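Local coordinates for putative uncharacterized protein (Photobacterium profundum, PDB 3R87) that acts as a thioesterase of the hotdog-fold 4-hydroxybenzoyl-CoA thioesterase family, probably cleaving acyl thioesters by hydrolysis, at residues K31-A36 and C76-S81; A58-N63 and D109-C114; Y88-R93 and Q122-D127. All blocks are in the same frame, centred on the assembly; numbering follows the deposited sequence.

Contact 1 (K31-A36 and C76-S81); sequences KYFERA and CDIRTS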
loop_
_atom_site.group_PDB
_atom_site.type_symbol
_atom_site.label_atom_id
_atom_site.label_comp_id
_atom_site.label_asym_id
_atom_site.label_seq_id
_atom_site.Cartn_x
_atom_site.Cartn_y
_atom_site.Cartn_z
ATOM N N LYS A 31 -5.294 -3.367 -7.463
ATOM C CA LYS A 31 -3.876 -3.696 -7.675
ATOM C C LYS A 31 -3.744 -5.064 -8.374
ATOM O O LYS A 31 -2.934 -5.222 -9.294
ATOM C CB LYS A 31 -3.121 -3.745 -6.332
ATOM C CG LYS A 31 -3.104 -2.448 -5.612
ATOM C CD LYS A 31 -2.408 -2.551 -4.264
ATOM C CE LYS A 31 -2.423 -1.180 -3.542
ATOM N NZ LYS A 31 -1.342 -1.031 -2.494
ATOM N N TYR A 32 -4.507 -6.053 -7.872
ATOM C CA TYR A 32 -4.397 -7.381 -8.448
ATOM C C TYR A 32 -4.839 -7.365 -9.913
ATOM O O TYR A 32 -4.249 -8.047 -10.740
ATOM C CB TYR A 32 -5.277 -8.363 -7.690
ATOM C CG TYR A 32 -5.051 -8.388 -6.173
ATOM C CD1 TYR A 32 -3.853 -7.978 -5.565
ATOM C CD2 TYR A 32 -6.097 -8.792 -5.365
ATOM C CE1 TYR A 32 -3.760 -7.942 -4.185
ATOM C CE2 TYR A 32 -6.007 -8.771 -3.976
ATOM C CZ TYR A 32 -4.820 -8.308 -3.399
ATOM O OH TYR A 32 -4.786 -8.228 -2.039
ATOM N N PHE A 33 -5.884 -6.575 -10.221
ATOM C CA PHE A 33 -6.326 -6.452 -11.586
ATOM C C PHE A 33 -5.246 -5.835 -12.456
ATOM O O PHE A 33 -5.056 -6.243 -13.596
ATOM C CB PHE A 33 -7.619 -5.691 -11.668
ATOM C CG PHE A 33 -8.840 -6.391 -11.146
ATOM C CD1 PHE A 33 -8.875 -7.754 -10.870
ATOM C CD2 PHE A 33 -10.028 -5.689 -10.985
ATOM C CE1 PHE A 33 -10.023 -8.403 -10.487
ATOM C CE2 PHE A 33 -11.195 -6.353 -10.582
ATOM C CZ PHE A 33 -11.196 -7.699 -10.322
ATOM N N GLU A 34 -4.524 -4.827 -11.927
ATOM C CA GLU A 34 -3.427 -4.211 -12.646
ATOM C C GLU A 34 -2.344 -5.253 -12.968
ATOM O O GLU A 34 -1.869 -5.314 -14.115
ATOM C CB GLU A 34 -2.872 -3.029 -11.859
ATOM C CG GLU A 34 -1.978 -2.120 -12.661
ATOM C CD GLU A 34 -0.551 -2.664 -12.938
ATOM O OE1 GLU A 34 0.001 -3.334 -12.116
ATOM O OE2 GLU A 34 0.043 -2.351 -13.993
ATOM N N ARG A 35 -1.957 -6.059 -11.984
ATOM C CA ARG A 35 -0.942 -7.075 -12.215
ATOM C C ARG A 35 -1.377 -7.984 -13.344
ATOM O O ARG A 35 -0.604 -8.359 -14.227
ATOM C CB ARG A 35 -0.722 -7.923 -10.962
ATOM C CG ARG A 35 -0.251 -7.176 -9.737
ATOM C CD ARG A 35 -0.144 -8.138 -8.578
ATOM N NE ARG A 35 -0.030 -7.442 -7.312
ATOM C CZ ARG A 35 -0.133 -8.014 -6.122
ATOM N NH1 ARG A 35 -0.295 -9.341 -6.052
ATOM N NH2 ARG A 35 -0.145 -7.272 -5.039
ATOM N N ALA A 36 -2.641 -8.423 -13.283
ATOM C CA ALA A 36 -3.143 -9.390 -14.242
ATOM C C ALA A 36 -3.142 -8.794 -15.650
ATOM O O ALA A 36 -2.839 -9.528 -16.621
ATOM C CB ALA A 36 -4.513 -9.861 -13.805
ATOM N N CYS A 76 -5.980 -16.849 -4.743
ATOM C CA CYS A 76 -7.100 -16.563 -5.632
ATOM C C CYS A 76 -6.644 -16.599 -7.056
ATOM O O CYS A 76 -5.451 -16.535 -7.381
ATOM C CB CYS A 76 -7.622 -15.180 -5.322
ATOM S SG CYS A 76 -8.432 -15.075 -3.717
ATOM N N ASP A 77 -7.611 -16.785 -7.961
ATOM C CA ASP A 77 -7.372 -16.696 -9.399
ATOM C C ASP A 77 -7.959 -15.401 -9.904
ATOM O O ASP A 77 -9.158 -15.158 -9.744
ATOM C CB ASP A 77 -8.032 -17.884 -10.097
ATOM C CG ASP A 77 -7.664 -18.037 -11.554
ATOM O OD1 ASP A 77 -6.721 -17.414 -12.034
ATOM O OD2 ASP A 77 -8.369 -18.833 -12.225
ATOM N N ILE A 78 -7.125 -14.557 -10.504
ATOM C CA ILE A 78 -7.608 -13.379 -11.207
ATOM C C ILE A 78 -7.868 -13.811 -12.653
ATOM O O ILE A 78 -6.960 -14.300 -13.312
ATOM C CB ILE A 78 -6.618 -12.205 -11.169
ATOM C CG1 ILE A 78 -6.061 -11.948 -9.791
ATOM C CG2 ILE A 78 -7.242 -11.015 -11.839
ATOM C CD1 ILE A 78 -7.108 -11.589 -8.832
ATOM N N ARG A 79 -9.098 -13.631 -13.101
ATOM C CA ARG A 79 -9.530 -14.111 -14.427
ATOM C C ARG A 79 -9.861 -12.903 -15.261
ATOM O O ARG A 79 -10.754 -12.103 -14.887
ATOM C CB ARG A 79 -10.714 -15.038 -14.249
ATOM C CG ARG A 79 -10.368 -16.258 -13.438
ATOM C CD ARG A 79 -11.486 -17.274 -13.379
ATOM N NE ARG A 79 -11.097 -18.406 -12.581
ATOM C CZ ARG A 79 -11.934 -19.372 -12.220
ATOM N NH1 ARG A 79 -13.234 -19.287 -12.596
ATOM N NH2 ARG A 79 -11.505 -20.362 -11.477
ATOM N N THR A 80 -9.195 -12.756 -16.398
ATOM C CA THR A 80 -9.227 -11.536 -17.181
ATOM C C THR A 80 -9.540 -11.829 -18.640
ATOM O O THR A 80 -8.943 -12.734 -19.226
ATOM C CB THR A 80 -7.836 -10.859 -17.122
ATOM O OG1 THR A 80 -7.551 -10.503 -15.767
ATOM C CG2 THR A 80 -7.726 -9.613 -17.970
ATOM N N SER A 81 -10.391 -11.033 -19.241
ATOM C CA SER A 81 -10.539 -10.998 -20.676
ATOM C C SER A 81 -10.555 -9.552 -21.146
ATOM O O SER A 81 -10.772 -8.629 -20.349
ATOM C CB SER A 81 -11.804 -11.737 -21.153
ATOM O OG SER A 81 -12.923 -11.072 -20.652
#
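Ala36 and Ile78 mark the nearest backbone approach between helix segment 31-36 and strand segment 76-81, with their CA atoms 6.7 Å apart. The helix does not run along the strand but crosses it, the short axes making an angle of 59° and coming within 8.9 Å of each other. Across this gap the interaction is purely one of apolar and van der Waals contacts, and Ile78 carries most of it by using two branches at once. Its CG2, anti to the backbone N, presses against Ala36 CB at 3.6 Å and meets the edge of the Phe33 ring near the ring plane, 3.8 Å from CD1. The other branch, chi1 -47°, carries CD1 to Tyr32 CB at 3.9 Å. Ile78 therefore meets three residues on one side of the helix, spread over little more than a turn. The small methyl of Ala36 also lets the strand's next inward residue approach, Thr80 OG1 standing 3.7 Å from Ala36 CB.

That hydroxyl is not left to apolar surroundings: it is hydrogen-bonded to Gln94 NE2 of strand 89-97, and the same amide nitrogen bonds Phe33 O, tying helix to sheet. The Tyr32 ring leads away from the strand and places its OH on Asp17 OD1, while its CD1 lies over the centre of the Arg35 guanidinium, which forms a salt bridge with Glu16 of the second subunit. Facing away from the helix, Arg79 NE grips Asp77 OD2 at 2.8 Å, approaching from above the carboxylate plane. Ile78 and Thr80 instead turn to the helix; a long helix cradled by a curled antiparallel sheet is the hallmark of the hotdog fold, here helix 28-41.

Contact 2 (A58-N63 and D109-C114); sequences AVYKAN and DIEMVC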
loop_
_atom_site.group_PDB
_atom_site.type_symbol
_atom_site.label_atom_id
_atom_site.label_comp_id
_atom_site.label_asym_id
_atom_site.label_seq_id
_atom_site.Cartn_x
_atom_site.Cartn_y
_atom_site.Cartn_z
ATOM N N ALA A 58 -3.502 3.922 -18.861
ATOM C CA ALA A 58 -4.195 4.503 -17.720
ATOM C C ALA A 58 -5.577 3.957 -17.652
ATOM O O ALA A 58 -6.244 3.741 -18.695
ATOM C CB ALA A 58 -4.169 6.025 -17.790
ATOM N N VAL A 59 -6.089 3.728 -16.482
ATOM C CA VAL A 59 -7.461 3.370 -16.269
ATOM C C VAL A 59 -8.288 4.639 -16.336
ATOM O O VAL A 59 -8.054 5.579 -15.550
ATOM C CB VAL A 59 -7.627 2.611 -14.930
ATOM C CG1 VAL A 59 -9.072 2.402 -14.621
ATOM C CG2 VAL A 59 -6.880 1.253 -14.934
ATOM N N TYR A 60 -9.277 4.663 -17.220
ATOM C CA TYR A 60 -10.234 5.724 -17.307
ATOM C C TYR A 60 -11.479 5.472 -16.473
ATOM O O TYR A 60 -11.966 6.363 -15.800
ATOM C CB TYR A 60 -10.549 5.938 -18.825
ATOM C CG TYR A 60 -11.674 6.914 -19.021
ATOM C CD1 TYR A 60 -11.626 8.179 -18.416
ATOM C CD2 TYR A 60 -12.784 6.530 -19.769
ATOM C CE1 TYR A 60 -12.700 9.131 -18.563
ATOM C CE2 TYR A 60 -13.862 7.493 -19.995
ATOM C CZ TYR A 60 -13.774 8.751 -19.317
ATOM O OH TYR A 60 -14.821 9.654 -19.504
ATOM N N LYS A 61 -11.987 4.229 -16.508
ATOM C CA LYS A 61 -13.158 3.868 -15.737
ATOM C C LYS A 61 -12.926 2.510 -15.116
ATOM O O LYS A 61 -12.328 1.625 -15.742
ATOM C CB LYS A 61 -14.440 3.851 -16.577
ATOM C CG LYS A 61 -14.897 5.244 -16.913
ATOM C CD LYS A 61 -16.244 5.216 -17.671
ATOM C CE LYS A 61 -16.757 6.623 -17.931
ATOM N NZ LYS A 61 -18.070 6.543 -18.624
ATOM N N ALA A 62 -13.456 2.333 -13.908
ATOM C CA ALA A 62 -13.463 1.029 -13.230
ATOM C C ALA A 62 -14.766 0.906 -12.492
ATOM O O ALA A 62 -15.005 1.681 -11.542
ATOM C CB ALA A 62 -12.287 0.856 -12.304
ATOM N N ASN A 63 -15.577 -0.066 -12.866
ATOM C CA ASN A 63 -16.852 -0.342 -12.203
ATOM C C ASN A 63 -16.689 -1.636 -11.463
ATOM O O ASN A 63 -16.538 -2.701 -12.131
ATOM C CB ASN A 63 -18.036 -0.411 -13.159
ATOM C CG ASN A 63 -18.341 0.940 -13.761
ATOM O OD1 ASN A 63 -17.848 1.982 -13.281
ATOM N ND2 ASN A 63 -19.297 1.000 -14.517
ATOM N N ASP A 109 -15.271 -4.119 -14.355
ATOM C CA ASP A 109 -15.306 -3.732 -15.750
ATOM C C ASP A 109 -14.437 -2.494 -15.882
ATOM O O ASP A 109 -14.755 -1.442 -15.272
ATOM C CB ASP A 109 -16.744 -3.402 -16.212
ATOM C CG ASP A 109 -17.693 -4.562 -16.118
ATOM O OD1 ASP A 109 -17.355 -5.615 -16.631
ATOM O OD2 ASP A 109 -18.826 -4.373 -15.551
ATOM N N ILE A 110 -13.319 -2.602 -16.572
ATOM C CA ILE A 110 -12.289 -1.580 -16.624
ATOM C C ILE A 110 -12.124 -1.060 -18.016
ATOM O O ILE A 110 -12.103 -1.848 -18.981
ATOM C CB ILE A 110 -10.961 -2.098 -16.054
ATOM C CG1 ILE A 110 -10.888 -2.058 -14.517
ATOM C CG2 ILE A 110 -9.804 -1.313 -16.649
ATOM C CD1 ILE A 110 -11.588 -2.590 -13.814
ATOM N N GLU A 111 -12.055 0.233 -18.208
ATOM C CA GLU A 111 -11.767 0.843 -19.481
ATOM C C GLU A 111 -10.416 1.486 -19.417
ATOM O O GLU A 111 -10.164 2.329 -18.520
ATOM C CB GLU A 111 -12.791 1.900 -19.854
ATOM C CG GLU A 111 -14.154 1.445 -19.878
ATOM C CD GLU A 111 -15.141 2.447 -20.488
ATOM O OE1 GLU A 111 -14.773 3.630 -20.819
ATOM O OE2 GLU A 111 -16.334 2.067 -20.553
ATOM N N MET A 112 -9.537 1.150 -20.332
ATOM C CA MET A 112 -8.159 1.557 -20.362
ATOM C C MET A 112 -7.904 2.437 -21.601
ATOM O O MET A 112 -8.406 2.097 -22.693
ATOM C CB MET A 112 -7.341 0.245 -20.529
ATOM C CG MET A 112 -5.848 0.421 -20.576
ATOM S SD MET A 112 -4.861 -1.040 -20.791
ATOM C CE MET A 112 -4.930 -1.495 -22.367
ATOM N N VAL A 113 -7.069 3.456 -21.442
ATOM C CA VAL A 113 -6.554 4.275 -22.546
ATOM C C VAL A 113 -5.020 4.261 -22.476
ATOM O O VAL A 113 -4.411 3.830 -21.531
ATOM C CB VAL A 113 -7.095 5.687 -22.407
ATOM C CG1 VAL A 113 -8.610 5.657 -22.535
ATOM C CG2 VAL A 113 -6.723 6.365 -21.072
ATOM N N CYS A 114 -4.411 4.758 -23.587
ATOM C CA CYS A 114 -2.964 4.902 -23.687
ATOM C C CYS A 114 -2.593 6.398 -23.737
ATOM O O CYS A 114 -3.227 7.113 -24.472
ATOM C CB CYS A 114 -2.522 4.175 -24.953
ATOM S SG CYS A 114 -0.694 4.266 -25.259
HETATM O O HOH W 1 -18.850 -4.341 -12.753
#
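Tyr60 and Lys61 both oppose Glu111, which makes a classic beta bulge in the antiparallel pairing of 58-63 with 109-114. Glu111 O accepts a firm hydrogen bond from Tyr60 N at 2.8 Å and a weak one from Lys61 N at 3.3 Å. On either side, Ala58 pairs with Val113 and Asn63 with Asp109, each through two reciprocal backbone bonds.

The tightly packed face carries Val59, Ala62, Ile110 and Met112. Ala62 CB lies against the Ile110 side chain, whose outer end is modelled in two positions, and helix 28-41 covers this side, Leu30 resting on Ala62 and Arg37 on Val59.

The other face is partly open to solvent and mixed: Ala58 CB meets Val113 CG2 at one end, and charged side chains follow toward the other. Lys61 and Glu111 run side by side, but NZ remains 4.9 Å from OE1, and the lysine meets the carboxylate through its methylene CD instead; the salt bridge of Glu111 is made with Lys89. Lys61 CG also rests over one face of the Tyr60 ring, while the Glu111 carboxylate stands at the ring edge, its plane turned 45° from the ring. At the strand end a water donates to Asn63 O at 2.9 Å and to Asp109 OD2 at 2.8 Å, and Asp109 OD1 is held by Arg93. Residues 61-63 continue the sheet into the third subunit through an antiparallel ladder. With Lys89 bound and Lys61 near, Glu111 probably stays ionised; cross-strand cohesion rests on the backbone bonds, while the carboxylates find partners on strand 89-97.

Contact 3 (Y88-R93 and Q122-D127); sequences YKTLWR and QPVPAD
Gln122 O is joined to a bridging water at 2.7 Å, and the same water reaches Tyr88 O at 2.8 Å, linking two backbones that share no direct hydrogen bond. The bridge belongs to one end of the hotdog sheet, where the turn entering strand 89-97 meets the connection from strand 121-122 to the C-terminal helix 126-133, with Pro125 as its N-cap residue. Although the Tyr88 CB points away, chi1 -61° sets CG beside the backbone N, and the ring swings back to the 122-123 peptide link. Its CD1 comes to 3.5 Å from Gln122 C, its CE1 to 3.6 Å from Pro123 N, both obliquely to the ring. The water sits in the ring plane at its edge. Further along, Asp127 forms a salt bridge with Lys45; it is a magnesium ligand in a crystal structure of this protein, though no magnesium is bound to this chain here. Deeper in, Thr90, modelled in two conformers, and Val124 cross at about a right angle. The Tyr88 ring and the proline lie side by side, Tyr88 CE1 being 3.8 Å from Pro123 CD.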
loop_
_atom_site.group_PDB
_atom_site.type_symbol
_atom_site.label_atom_id
_atom_site.label_comp_id
_atom_site.label_asym_id
_atom_site.label_seq_id
_atom_site.Cartn_x
_atom_site.Cartn_y
_atom_site.Cartn_z
ATOM N N TYR A 88 -8.397 3.555 -29.477
ATOM C CA TYR A 88 -7.966 4.205 -28.261
ATOM C C TYR A 88 -8.262 3.438 -27.004
ATOM O O TYR A 88 -7.406 3.432 -26.108
ATOM C CB TYR A 88 -8.518 5.645 -28.122
ATOM C CG TYR A 88 -8.035 6.529 -29.249
ATOM C CD1 TYR A 88 -6.789 7.210 -29.164
ATOM C CD2 TYR A 88 -8.771 6.611 -30.432
ATOM C CE1 TYR A 88 -6.322 7.987 -30.226
ATOM C CE2 TYR A 88 -8.333 7.405 -31.549
ATOM C CZ TYR A 88 -7.102 8.087 -31.421
ATOM O OH TYR A 88 -6.615 8.883 -32.461
ATOM N N LYS A 89 -9.417 2.757 -26.930
ATOM C CA LYS A 89 -9.948 2.154 -25.709
ATOM C C LYS A 89 -9.720 0.633 -25.751
ATOM O O LYS A 89 -9.835 -0.038 -26.817
ATOM C CB LYS A 89 -11.459 2.334 -25.683
ATOM C CG LYS A 89 -11.894 3.779 -25.860
ATOM C CD LYS A 89 -13.360 3.943 -25.522
ATOM C CE LYS A 89 -13.561 3.911 -24.009
ATOM N NZ LYS A 89 -14.874 4.451 -23.538
ATOM N N THR A 90 -9.510 0.088 -24.560
ATOM C CA THR A 90 -9.516 -1.341 -24.329
ATOM C C THR A 90 -10.440 -1.588 -23.150
ATOM O O THR A 90 -10.328 -0.922 -22.116
ATOM C CB THR A 90 -8.104 -1.906 -24.085
ATOM O OG1 THR A 90 -7.267 -1.586 -25.177
ATOM C CG2 THR A 90 -8.183 -3.448 -24.086
ATOM N N LEU A 91 -11.388 -2.546 -23.290
ATOM C CA LEU A 91 -12.259 -2.931 -22.240
ATOM C C LEU A 91 -11.801 -4.224 -21.613
ATOM O O LEU A 91 -11.501 -5.186 -22.351
ATOM C CB LEU A 91 -13.708 -3.090 -22.792
ATOM C CG LEU A 91 -14.137 -1.992 -23.676
ATOM C CD1 LEU A 91 -15.529 -2.314 -24.211
ATOM C CD2 LEU A 91 -14.071 -0.641 -22.904
ATOM N N TRP A 92 -11.724 -4.277 -20.320
ATOM C CA TRP A 92 -11.282 -5.441 -19.587
ATOM C C TRP A 92 -12.389 -5.902 -18.672
ATOM O O TRP A 92 -13.020 -5.078 -17.975
ATOM C CB TRP A 92 -10.034 -5.131 -18.786
ATOM C CG TRP A 92 -8.864 -4.640 -19.562
ATOM C CD1 TRP A 92 -8.588 -3.370 -19.950
ATOM C CD2 TRP A 92 -7.750 -5.432 -20.027
ATOM N NE1 TRP A 92 -7.395 -3.340 -20.615
ATOM C CE2 TRP A 92 -6.843 -4.579 -20.673
ATOM C CE3 TRP A 92 -7.402 -6.793 -19.886
ATOM C CZ2 TRP A 92 -5.606 -5.024 -21.195
ATOM C CZ3 TRP A 92 -6.203 -7.235 -20.400
ATOM C CH2 TRP A 92 -5.348 -6.369 -21.068
ATOM N N ARG A 93 -12.641 -7.205 -18.619
ATOM C CA ARG A 93 -13.466 -7.832 -17.621
ATOM C C ARG A 93 -12.529 -8.602 -16.712
ATOM O O ARG A 93 -11.792 -9.470 -17.203
ATOM C CB ARG A 93 -14.503 -8.766 -18.258
ATOM C CG ARG A 93 -15.293 -9.568 -17.253
ATOM C CD ARG A 93 -16.231 -8.698 -16.472
ATOM N NE ARG A 93 -17.142 -9.500 -15.674
ATOM C CZ ARG A 93 -18.405 -9.175 -15.449
ATOM N NH1 ARG A 93 -18.916 -7.962 -15.772
ATOM N NH2 ARG A 93 -19.129 -10.054 -14.782
ATOM N N GLN A 122 -3.493 8.300 -27.014
ATOM C CA GLN A 122 -2.751 7.784 -28.158
ATOM C C GLN A 122 -3.434 6.464 -28.531
ATOM O O GLN A 122 -3.978 5.723 -27.676
ATOM C CB GLN A 122 -1.282 7.441 -27.830
ATOM C CG GLN A 122 -0.520 8.694 -27.334
ATOM C CD GLN A 122 -0.354 9.787 -28.382
ATOM O OE1 GLN A 122 -0.321 11.023 -28.036
ATOM N NE2 GLN A 122 -0.253 9.379 -29.629
ATOM N N PRO A 123 -3.340 6.049 -29.776
ATOM C CA PRO A 123 -3.873 4.682 -30.174
ATOM C C PRO A 123 -3.030 3.553 -29.422
ATOM O O PRO A 123 -1.844 3.749 -29.176
ATOM C CB PRO A 123 -3.567 4.616 -31.686
ATOM C CG PRO A 123 -3.560 6.074 -32.061
ATOM C CD PRO A 123 -2.788 6.781 -30.943
ATOM N N VAL A 124 -3.634 2.405 -29.144
ATOM C CA VAL A 124 -2.864 1.268 -28.547
ATOM C C VAL A 124 -1.813 0.830 -29.562
ATOM O O VAL A 124 -2.146 0.533 -30.692
ATOM C CB VAL A 124 -3.669 0.013 -28.195
ATOM C CG1 VAL A 124 -2.783 -1.081 -27.564
ATOM C CG2 VAL A 124 -4.866 0.328 -27.300
ATOM N N PRO A 125 -0.507 0.808 -29.200
ATOM C CA PRO A 125 0.512 0.414 -30.198
ATOM C C PRO A 125 0.273 -0.977 -30.722
ATOM O O PRO A 125 -0.069 -1.906 -29.988
ATOM C CB PRO A 125 1.804 0.536 -29.388
ATOM C CG PRO A 125 1.519 1.560 -28.323
ATOM C CD PRO A 125 0.075 1.264 -27.908
ATOM N N ALA A 126 0.543 -1.192 -32.027
ATOM C CA ALA A 126 0.378 -2.513 -32.621
ATOM C C ALA A 126 1.196 -3.591 -31.909
ATOM O O ALA A 126 0.751 -4.717 -31.791
ATOM C CB ALA A 126 0.849 -2.504 -34.103
ATOM N N ASP A 127 2.378 -3.259 -31.435
ATOM C CA ASP A 127 3.166 -4.292 -30.765
ATOM C C ASP A 127 2.578 -4.733 -29.452
ATOM O O ASP A 127 2.702 -5.922 -29.087
ATOM C CB ASP A 127 4.509 -3.752 -30.443
ATOM C CG ASP A 127 5.479 -4.866 -29.995
ATOM O OD1 ASP A 127 5.636 -5.955 -30.622
ATOM O OD2 ASP A 127 6.095 -4.636 -28.944
HETATM O O HOH W 2 -5.882 5.772 -25.727
#

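The three contacts are fastened to one curved antiparallel sheet through backbone bonds between neighbouring strands. Contact 1 meets contact 3 where Ser81 O probably accepts a hydrogen bond from Arg93 N at 2.9 Å, and Thr80 packs on Trp92. Contact 3 joins contact 2 through Ile110 O and Trp92 N, and through Cys114 O and Gln122 N, each pair 2.8 Å apart. Contacts 2 and 3 have centres about 10 Å apart, contacts 1 and 3 about 17 Å. Contacts 1 and 2 do not touch, yet both reach the third subunit. Only contact 3 includes a magnesium-site residue, Asp127; its Gln122 side chain lies about 9 Å from that of His53, the other annotated ligand.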